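PDB 4OXI: enterobactin synthetase component F-related protein from Vibrio cholerae serotype O1, which probably activates glycine with ATP to form glycyl-adenylate, in a lipopolysaccharide modification pathway linked to antimicrobial peptide resistance. Local coordinates for residues A[162-173]-A[186-194]; A[60-69]-A[76-84]. All blocks are in the same frame, centred on the assembly; numbering follows the deposited sequence.

How the contacts relate
Both contacts lie in the AMP-binding family region, and along the chain contact 2 closes before contact 1 opens. Contact 2 joins helix 51-62 and the hairpin 67-71/74-77 to the start of helix 78-95, at one margin of a mixed four-stranded sheet. Contact 1 pairs the last two strands, 170-173 and 190-193, of a separate five-stranded parallel sheet. Their centres are about 30 Å apart and their nearest atoms about 6 Å apart, without touching. Helix 78-95 links them: its first turns belong to contact 2, while Tyr91 and Gln95 further along cover the side of contact 1 that carries Tyr172 and His192. One long helix thus spans the edges of two sheets.

Contact 1: residues A[162-173]-A[186-194]; sequences LETCIDRLHIYA and YPQHTFHTV
The imidazole of His189 is sandwiched between aliphatic groups: CD2 of Leu162 lies over one face, 3.6 Å from the ring centroid, and CG of Gln188 covers the other. At the edge, NE2 donates to Leu162 O (3.0 Å), in the carbonyl plane on a lone pair, and ND1 accepts from Leu169 N (3.0 Å). Histidine suits this buried place because one flat ring offers a donor and an acceptor, here tying Leu162, in helix 155-164, to Leu169, just ahead of strand 170-173. Leu162 also sets CB over the centre of the Tyr186 ring.

Around the Arg168 guanidinium, Gln188 O sits over one face and Pro187 O lies at the edge, gripped by both NH1 and NH2. NH1 also bonds Thr190 OG1 (2.7 Å), tilted 24° from the guanidinium plane; arginine suits the place because one planar group with several N-H donors meets both oxygens. A bend at chi3 (-57°) folds its end back onto the 186-189 turn.

His170, Tyr172 and His192 form an aromatic cluster on one face of the sheet: His170 ND1 and His192 NE2 share a hydrogen bond (3.0 Å), and the Tyr172 ring runs nearly parallel to His192, 11° between planes, but slid aside. On the other face, Ile171 CG1 stands over the Phe191 ring.

Strands 170-173 and 190-193 pair in parallel, Ile171 N donating to Thr190 O (2.9 Å), and with helix 180-185 between them along the chain form a beta-alpha-beta unit at the sheet's edge; helix 155-164 packs against Phe191 and Ile171, and helix 78-95 covers Tyr172 and His192, where Tyr91 OH bonds His192 ND1.

Contact 2: residues A[60-69]-A[76-84]; sequences IQANRHAPAL and YTYQEMTDM
Tyr78 lays its ring flat against Ala68, whose CB stands over the centre of the face, 3.3 Å from the centroid and 10° off the normal. The methyl is small enough to let a whole aromatic face close on the strand. Tyr78 leaves its helix toward segment 60-69, and ring atom CD2 lies 4.2 Å from Ile60 CG1, while its hydroxyl hydrogen-bonds the carbonyl of Ala281, just ahead of strand 282-285.

Leu69 points to the same side of the sheet as Tyr76, and its CD2 meets Met81 SD at 3.7 Å, the two side chains crossing at about a right angle. Met81, bent at chi2 and chi3, suits the place because its flexible thioether can follow the leucine's branch while CG lies against Ala68 CB.

The backbone here is a beta hairpin with a classic bulge: Ala68 N and Leu69 N both donate to Tyr76 O, at 2.7 and 3.1 Å, and Tyr76 N returns a bond to Leu69 O. Where strand 74-77 ends, helix 78-95 begins at a capping box. Glu80 N donates to Thr77 OG1 (3.0 Å), and Thr77 N to Glu80 OE1; threonine and glutamate carry the acceptors these amides need.

The next amides of this first helical turn look across the contact: Tyr78 N to Ala66 O and Gln79 N to Arg64 O (2.9 Å), the latter on a lone pair. The end of the Arg64 side chain leads off, its NE bonded to Gln61 O and its NH1 in a salt bridge with Glu202.

Contact 1: residues A[162-173]-A[186-194]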
# COMPACT_ATOMS: atom_id res chain seq x y z
N LEU A 162 19.56 -2.05 -17.08
CA LEU A 162 19.95 -1.40 -18.34
C LEU A 162 20.68 -2.38 -19.23
O LEU A 162 20.58 -2.33 -20.45
CB LEU A 162 20.82 -0.18 -18.06
CG LEU A 162 20.10 0.96 -17.33
CD1 LEU A 162 21.01 2.15 -17.16
CD2 LEU A 162 18.84 1.35 -18.10
N GLU A 163 21.42 -3.29 -18.60
CA GLU A 163 22.18 -4.28 -19.34
C GLU A 163 21.30 -5.17 -20.22
O GLU A 163 21.69 -5.51 -21.33
CB GLU A 163 23.01 -5.13 -18.38
CG GLU A 163 23.72 -6.30 -19.05
CD GLU A 163 24.99 -5.89 -19.80
OE1 GLU A 163 25.25 -4.67 -19.94
OE2 GLU A 163 25.75 -6.80 -20.23
N THR A 164 20.11 -5.54 -19.74
CA THR A 164 19.31 -6.48 -20.53
C THR A 164 18.13 -5.87 -21.28
O THR A 164 17.70 -6.41 -22.30
CB THR A 164 18.79 -7.65 -19.69
OG1 THR A 164 17.98 -7.14 -18.63
CG2 THR A 164 19.95 -8.43 -19.10
N CYS A 165 17.58 -4.76 -20.77
CA CYS A 165 16.48 -4.10 -21.45
C CYS A 165 16.93 -3.59 -22.83
O CYS A 165 17.90 -2.84 -22.95
CB CYS A 165 15.93 -2.95 -20.59
SG CYS A 165 14.41 -2.23 -21.25
N ILE A 166 16.24 -4.02 -23.89
CA ILE A 166 16.62 -3.60 -25.24
C ILE A 166 16.03 -2.23 -25.62
O ILE A 166 16.69 -1.42 -26.28
CB ILE A 166 16.21 -4.62 -26.31
CG1 ILE A 166 16.68 -6.02 -25.92
CG2 ILE A 166 16.79 -4.22 -27.66
CD1 ILE A 166 18.19 -6.18 -25.95
N ASP A 167 14.79 -1.98 -25.20
CA ASP A 167 14.12 -0.70 -25.46
C ASP A 167 14.80 0.45 -24.72
O ASP A 167 15.28 0.27 -23.60
CB ASP A 167 12.64 -0.81 -25.06
CG ASP A 167 11.87 -1.81 -25.91
OD1 ASP A 167 12.06 -1.82 -27.15
OD2 ASP A 167 11.06 -2.59 -25.34
N ARG A 168 14.85 1.63 -25.33
CA ARG A 168 15.44 2.80 -24.69
C ARG A 168 14.66 3.21 -23.44
O ARG A 168 13.46 3.47 -23.51
CB ARG A 168 15.49 4.00 -25.67
CG ARG A 168 15.98 5.31 -25.03
CD ARG A 168 16.37 6.37 -26.08
NE ARG A 168 17.39 5.87 -27.01
CZ ARG A 168 18.71 5.91 -26.78
NH1 ARG A 168 19.18 6.45 -25.65
NH2 ARG A 168 19.56 5.41 -27.68
N LEU A 169 15.35 3.25 -22.30
CA LEU A 169 14.72 3.72 -21.06
C LEU A 169 15.17 5.14 -20.78
O LEU A 169 16.27 5.54 -21.15
CB LEU A 169 15.08 2.82 -19.88
CG LEU A 169 14.53 1.40 -19.92
CD1 LEU A 169 14.93 0.63 -18.67
CD2 LEU A 169 13.01 1.43 -20.08
N HIS A 170 14.30 5.91 -20.13
CA HIS A 170 14.64 7.27 -19.74
C HIS A 170 14.77 7.37 -18.22
O HIS A 170 13.79 7.18 -17.48
CB HIS A 170 13.62 8.24 -20.30
CG HIS A 170 13.66 8.33 -21.80
ND1 HIS A 170 14.36 9.31 -22.47
CD2 HIS A 170 13.14 7.52 -22.75
CE1 HIS A 170 14.25 9.12 -23.77
NE2 HIS A 170 13.50 8.04 -23.97
N ILE A 171 15.99 7.63 -17.78
CA ILE A 171 16.37 7.56 -16.38
C ILE A 171 16.43 8.96 -15.80
O ILE A 171 17.09 9.84 -16.36
CB ILE A 171 17.75 6.92 -16.25
CG1 ILE A 171 17.81 5.62 -17.04
CG2 ILE A 171 18.11 6.71 -14.79
CD1 ILE A 171 16.80 4.58 -16.59
N TYR A 172 15.74 9.18 -14.67
CA TYR A 172 15.72 10.49 -14.06
C TYR A 172 16.38 10.45 -12.70
O TYR A 172 16.24 9.47 -11.97
CB TYR A 172 14.28 11.02 -13.94
CG TYR A 172 13.70 11.37 -15.29
CD1 TYR A 172 13.78 12.66 -15.78
CD2 TYR A 172 13.10 10.40 -16.08
CE1 TYR A 172 13.26 12.98 -17.03
CE2 TYR A 172 12.58 10.71 -17.32
CZ TYR A 172 12.67 12.00 -17.79
OH TYR A 172 12.14 12.31 -19.02
N ALA A 173 17.09 11.51 -12.35
CA ALA A 173 17.71 11.60 -11.03
C ALA A 173 17.91 13.06 -10.65
O ALA A 173 18.02 13.92 -11.52
CB ALA A 173 19.04 10.86 -11.03
N TYR A 186 25.95 3.17 -21.07
CA TYR A 186 24.70 2.75 -21.73
C TYR A 186 24.10 3.80 -22.67
O TYR A 186 23.07 4.41 -22.36
CB TYR A 186 23.65 2.33 -20.69
CG TYR A 186 24.08 1.16 -19.84
CD1 TYR A 186 24.12 -0.13 -20.36
CD2 TYR A 186 24.45 1.33 -18.51
CE1 TYR A 186 24.51 -1.20 -19.58
CE2 TYR A 186 24.84 0.27 -17.73
CZ TYR A 186 24.87 -1.00 -18.28
OH TYR A 186 25.27 -2.07 -17.51
N PRO A 187 24.72 4.00 -23.85
CA PRO A 187 24.19 5.04 -24.74
C PRO A 187 22.88 4.59 -25.37
O PRO A 187 22.19 5.41 -25.96
CB PRO A 187 25.29 5.16 -25.81
CG PRO A 187 25.91 3.80 -25.86
CD PRO A 187 25.86 3.28 -24.43
N GLN A 188 22.55 3.31 -25.25
CA GLN A 188 21.28 2.82 -25.76
C GLN A 188 20.12 3.25 -24.85
O GLN A 188 18.94 3.04 -25.17
CB GLN A 188 21.30 1.30 -25.96
CG GLN A 188 21.35 0.47 -24.68
CD GLN A 188 22.78 0.25 -24.17
OE1 GLN A 188 23.62 1.14 -24.25
NE2 GLN A 188 23.04 -0.95 -23.64
N HIS A 189 20.46 3.86 -23.71
CA HIS A 189 19.47 4.44 -22.83
C HIS A 189 19.78 5.91 -22.68
O HIS A 189 20.87 6.36 -23.06
CB HIS A 189 19.46 3.73 -21.47
CG HIS A 189 19.16 2.26 -21.57
ND1 HIS A 189 17.94 1.78 -22.01
CD2 HIS A 189 19.91 1.17 -21.29
CE1 HIS A 189 17.96 0.46 -22.00
NE2 HIS A 189 19.14 0.07 -21.57
N THR A 190 18.83 6.67 -22.12
CA THR A 190 18.99 8.13 -22.00
C THR A 190 18.87 8.58 -20.55
O THR A 190 17.90 8.24 -19.86
CB THR A 190 17.91 8.85 -22.84
OG1 THR A 190 18.05 8.47 -24.21
CG2 THR A 190 18.03 10.39 -22.70
N PHE A 191 19.84 9.37 -20.10
CA PHE A 191 19.87 9.82 -18.72
C PHE A 191 19.58 11.30 -18.64
O PHE A 191 20.22 12.10 -19.33
CB PHE A 191 21.24 9.54 -18.10
CG PHE A 191 21.50 8.08 -17.90
CD1 PHE A 191 21.28 7.50 -16.67
CD2 PHE A 191 21.91 7.28 -18.97
CE1 PHE A 191 21.49 6.16 -16.48
CE2 PHE A 191 22.13 5.95 -18.79
CZ PHE A 191 21.91 5.37 -17.54
N HIS A 192 18.62 11.66 -17.79
CA HIS A 192 18.18 13.03 -17.68
C HIS A 192 18.53 13.55 -16.29
O HIS A 192 17.93 13.12 -15.28
CB HIS A 192 16.66 13.14 -17.88
CG HIS A 192 16.17 12.74 -19.24
ND1 HIS A 192 16.14 13.61 -20.32
CD2 HIS A 192 15.64 11.57 -19.69
CE1 HIS A 192 15.63 12.99 -21.37
NE2 HIS A 192 15.32 11.75 -21.02
N THR A 193 19.47 14.47 -16.20
CA THR A 193 19.66 15.16 -14.93
C THR A 193 18.77 16.39 -14.95
O THR A 193 18.87 17.23 -15.85
CB THR A 193 21.12 15.53 -14.66
OG1 THR A 193 21.91 14.34 -14.63
CG2 THR A 193 21.23 16.24 -13.31
N VAL A 194 17.87 16.49 -13.98
CA VAL A 194 16.92 17.59 -13.95
C VAL A 194 17.40 18.61 -12.93
O VAL A 194 17.52 18.29 -11.75
CB VAL A 194 15.50 17.12 -13.57
CG1 VAL A 194 14.53 18.28 -13.59
CG2 VAL A 194 15.04 16.02 -14.52
O HOH W 1 20.68 -2.74 -23.23

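Contact 2: residues A[60-69]-A[76-84]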
# COMPACT_ATOMS: atom_id res chain seq x y z
N ILE A 60 0.32 23.71 0.70
CA ILE A 60 1.70 23.92 0.30
C ILE A 60 2.06 25.40 0.43
O ILE A 60 3.12 25.75 0.95
CB ILE A 60 1.94 23.44 -1.14
CG1 ILE A 60 1.78 21.92 -1.22
CG2 ILE A 60 3.32 23.84 -1.63
CD1 ILE A 60 1.86 21.37 -2.64
N GLN A 61 1.16 26.27 -0.03
CA GLN A 61 1.39 27.71 0.02
C GLN A 61 1.41 28.22 1.45
O GLN A 61 2.30 28.97 1.84
CB GLN A 61 0.29 28.45 -0.74
CG GLN A 61 0.29 28.22 -2.24
CD GLN A 61 -0.85 28.96 -2.95
OE1 GLN A 61 -2.01 28.88 -2.53
NE2 GLN A 61 -0.53 29.68 -4.02
N ALA A 62 0.42 27.81 2.22
CA ALA A 62 0.28 28.27 3.59
C ALA A 62 1.45 27.82 4.47
O ALA A 62 1.74 28.46 5.47
CB ALA A 62 -1.04 27.79 4.18
N ASN A 63 2.10 26.72 4.11
CA ASN A 63 3.18 26.21 4.96
C ASN A 63 4.52 26.12 4.25
O ASN A 63 5.35 25.28 4.59
CB ASN A 63 2.81 24.85 5.54
CG ASN A 63 1.52 24.89 6.34
OD1 ASN A 63 1.53 25.25 7.51
ND2 ASN A 63 0.41 24.50 5.72
N ARG A 64 4.75 27.01 3.28
CA ARG A 64 5.96 26.98 2.47
C ARG A 64 7.28 26.98 3.26
O ARG A 64 8.27 26.40 2.81
CB ARG A 64 5.96 28.12 1.43
CG ARG A 64 6.18 29.53 2.01
CD ARG A 64 5.74 30.63 1.03
NE ARG A 64 4.28 30.74 0.95
CZ ARG A 64 3.63 31.64 0.22
NH1 ARG A 64 4.31 32.52 -0.51
NH2 ARG A 64 2.30 31.66 0.20
N HIS A 65 7.29 27.63 4.42
CA HIS A 65 8.53 27.72 5.21
C HIS A 65 8.63 26.62 6.25
O HIS A 65 9.64 26.53 6.95
CB HIS A 65 8.63 29.08 5.92
CG HIS A 65 8.51 30.26 5.01
ND1 HIS A 65 9.44 30.54 4.04
CD2 HIS A 65 7.57 31.24 4.94
CE1 HIS A 65 9.08 31.64 3.40
NE2 HIS A 65 7.95 32.08 3.92
N ALA A 66 7.58 25.80 6.37
CA ALA A 66 7.53 24.74 7.38
C ALA A 66 8.16 23.43 6.87
O ALA A 66 8.21 23.20 5.66
CB ALA A 66 6.09 24.50 7.80
N PRO A 67 8.63 22.57 7.79
CA PRO A 67 9.20 21.29 7.35
C PRO A 67 8.14 20.37 6.72
O PRO A 67 7.09 20.18 7.33
CB PRO A 67 9.72 20.67 8.66
CG PRO A 67 8.99 21.39 9.78
CD PRO A 67 8.73 22.78 9.25
N ALA A 68 8.40 19.82 5.53
CA ALA A 68 7.45 18.92 4.86
C ALA A 68 7.86 17.45 4.94
O ALA A 68 7.01 16.56 4.96
CB ALA A 68 7.29 19.31 3.39
N LEU A 69 9.17 17.20 4.99
CA LEU A 69 9.70 15.86 4.89
C LEU A 69 10.95 15.70 5.75
O LEU A 69 11.88 16.52 5.67
CB LEU A 69 10.06 15.55 3.43
CG LEU A 69 10.59 14.14 3.12
CD1 LEU A 69 9.49 13.10 3.29
CD2 LEU A 69 11.17 14.06 1.70
N TYR A 76 13.36 18.82 4.84
CA TYR A 76 13.10 19.64 3.65
C TYR A 76 11.79 20.38 3.86
O TYR A 76 10.78 19.77 4.25
CB TYR A 76 13.02 18.77 2.38
CG TYR A 76 14.25 17.92 2.15
CD1 TYR A 76 15.29 18.36 1.34
CD2 TYR A 76 14.38 16.69 2.76
CE1 TYR A 76 16.43 17.59 1.14
CE2 TYR A 76 15.51 15.91 2.57
CZ TYR A 76 16.52 16.36 1.76
OH TYR A 76 17.64 15.58 1.57
N THR A 77 11.81 21.69 3.62
CA THR A 77 10.59 22.50 3.77
C THR A 77 9.62 22.28 2.61
O THR A 77 9.99 21.69 1.58
CB THR A 77 10.92 23.98 3.80
OG1 THR A 77 11.52 24.33 2.56
CG2 THR A 77 11.89 24.32 4.95
N TYR A 78 8.38 22.75 2.76
CA TYR A 78 7.41 22.69 1.67
C TYR A 78 7.94 23.39 0.43
O TYR A 78 7.73 22.92 -0.69
CB TYR A 78 6.04 23.26 2.12
CG TYR A 78 5.23 22.18 2.78
CD1 TYR A 78 5.31 21.95 4.15
CD2 TYR A 78 4.43 21.34 2.02
CE1 TYR A 78 4.59 20.92 4.75
CE2 TYR A 78 3.72 20.32 2.60
CZ TYR A 78 3.80 20.11 3.95
OH TYR A 78 3.08 19.07 4.48
N GLN A 79 8.68 24.47 0.62
CA GLN A 79 9.22 25.23 -0.50
C GLN A 79 10.29 24.42 -1.20
O GLN A 79 10.34 24.36 -2.44
CB GLN A 79 9.80 26.56 -0.01
CG GLN A 79 10.42 27.43 -1.11
CD GLN A 79 9.38 27.99 -2.08
OE1 GLN A 79 8.40 28.62 -1.68
NE2 GLN A 79 9.59 27.75 -3.37
N GLU A 80 11.17 23.79 -0.42
CA GLU A 80 12.22 22.99 -1.03
C GLU A 80 11.65 21.77 -1.75
O GLU A 80 12.12 21.41 -2.81
CB GLU A 80 13.24 22.55 0.03
CG GLU A 80 14.08 23.71 0.59
CD GLU A 80 14.78 23.34 1.91
OE1 GLU A 80 14.36 22.36 2.58
OE2 GLU A 80 15.74 24.05 2.28
N MET A 81 10.64 21.13 -1.16
CA MET A 81 10.01 19.97 -1.81
C MET A 81 9.27 20.41 -3.07
O MET A 81 9.25 19.71 -4.08
CB MET A 81 9.04 19.26 -0.85
CG MET A 81 9.72 18.49 0.28
SD MET A 81 10.83 17.19 -0.33
CE MET A 81 9.67 16.18 -1.28
N THR A 82 8.67 21.60 -3.01
CA THR A 82 7.95 22.13 -4.16
C THR A 82 8.89 22.43 -5.32
O THR A 82 8.56 22.15 -6.47
CB THR A 82 7.13 23.36 -3.77
OG1 THR A 82 6.16 22.96 -2.79
CG2 THR A 82 6.41 23.94 -5.00
N ASP A 83 10.07 22.97 -5.03
CA ASP A 83 11.04 23.25 -6.08
C ASP A 83 11.45 21.96 -6.78
O ASP A 83 11.56 21.92 -8.00
CB ASP A 83 12.31 23.92 -5.51
CG ASP A 83 12.05 25.32 -4.92
OD1 ASP A 83 11.02 25.94 -5.24
OD2 ASP A 83 12.92 25.79 -4.14
N MET A 84 11.73 20.92 -6.01
CA MET A 84 12.14 19.65 -6.59
C MET A 84 10.99 19.03 -7.38
O MET A 84 11.17 18.59 -8.50
CB MET A 84 12.64 18.70 -5.52
CG MET A 84 14.06 18.98 -5.08
SD MET A 84 14.56 17.92 -3.72
CE MET A 84 13.85 18.79 -2.31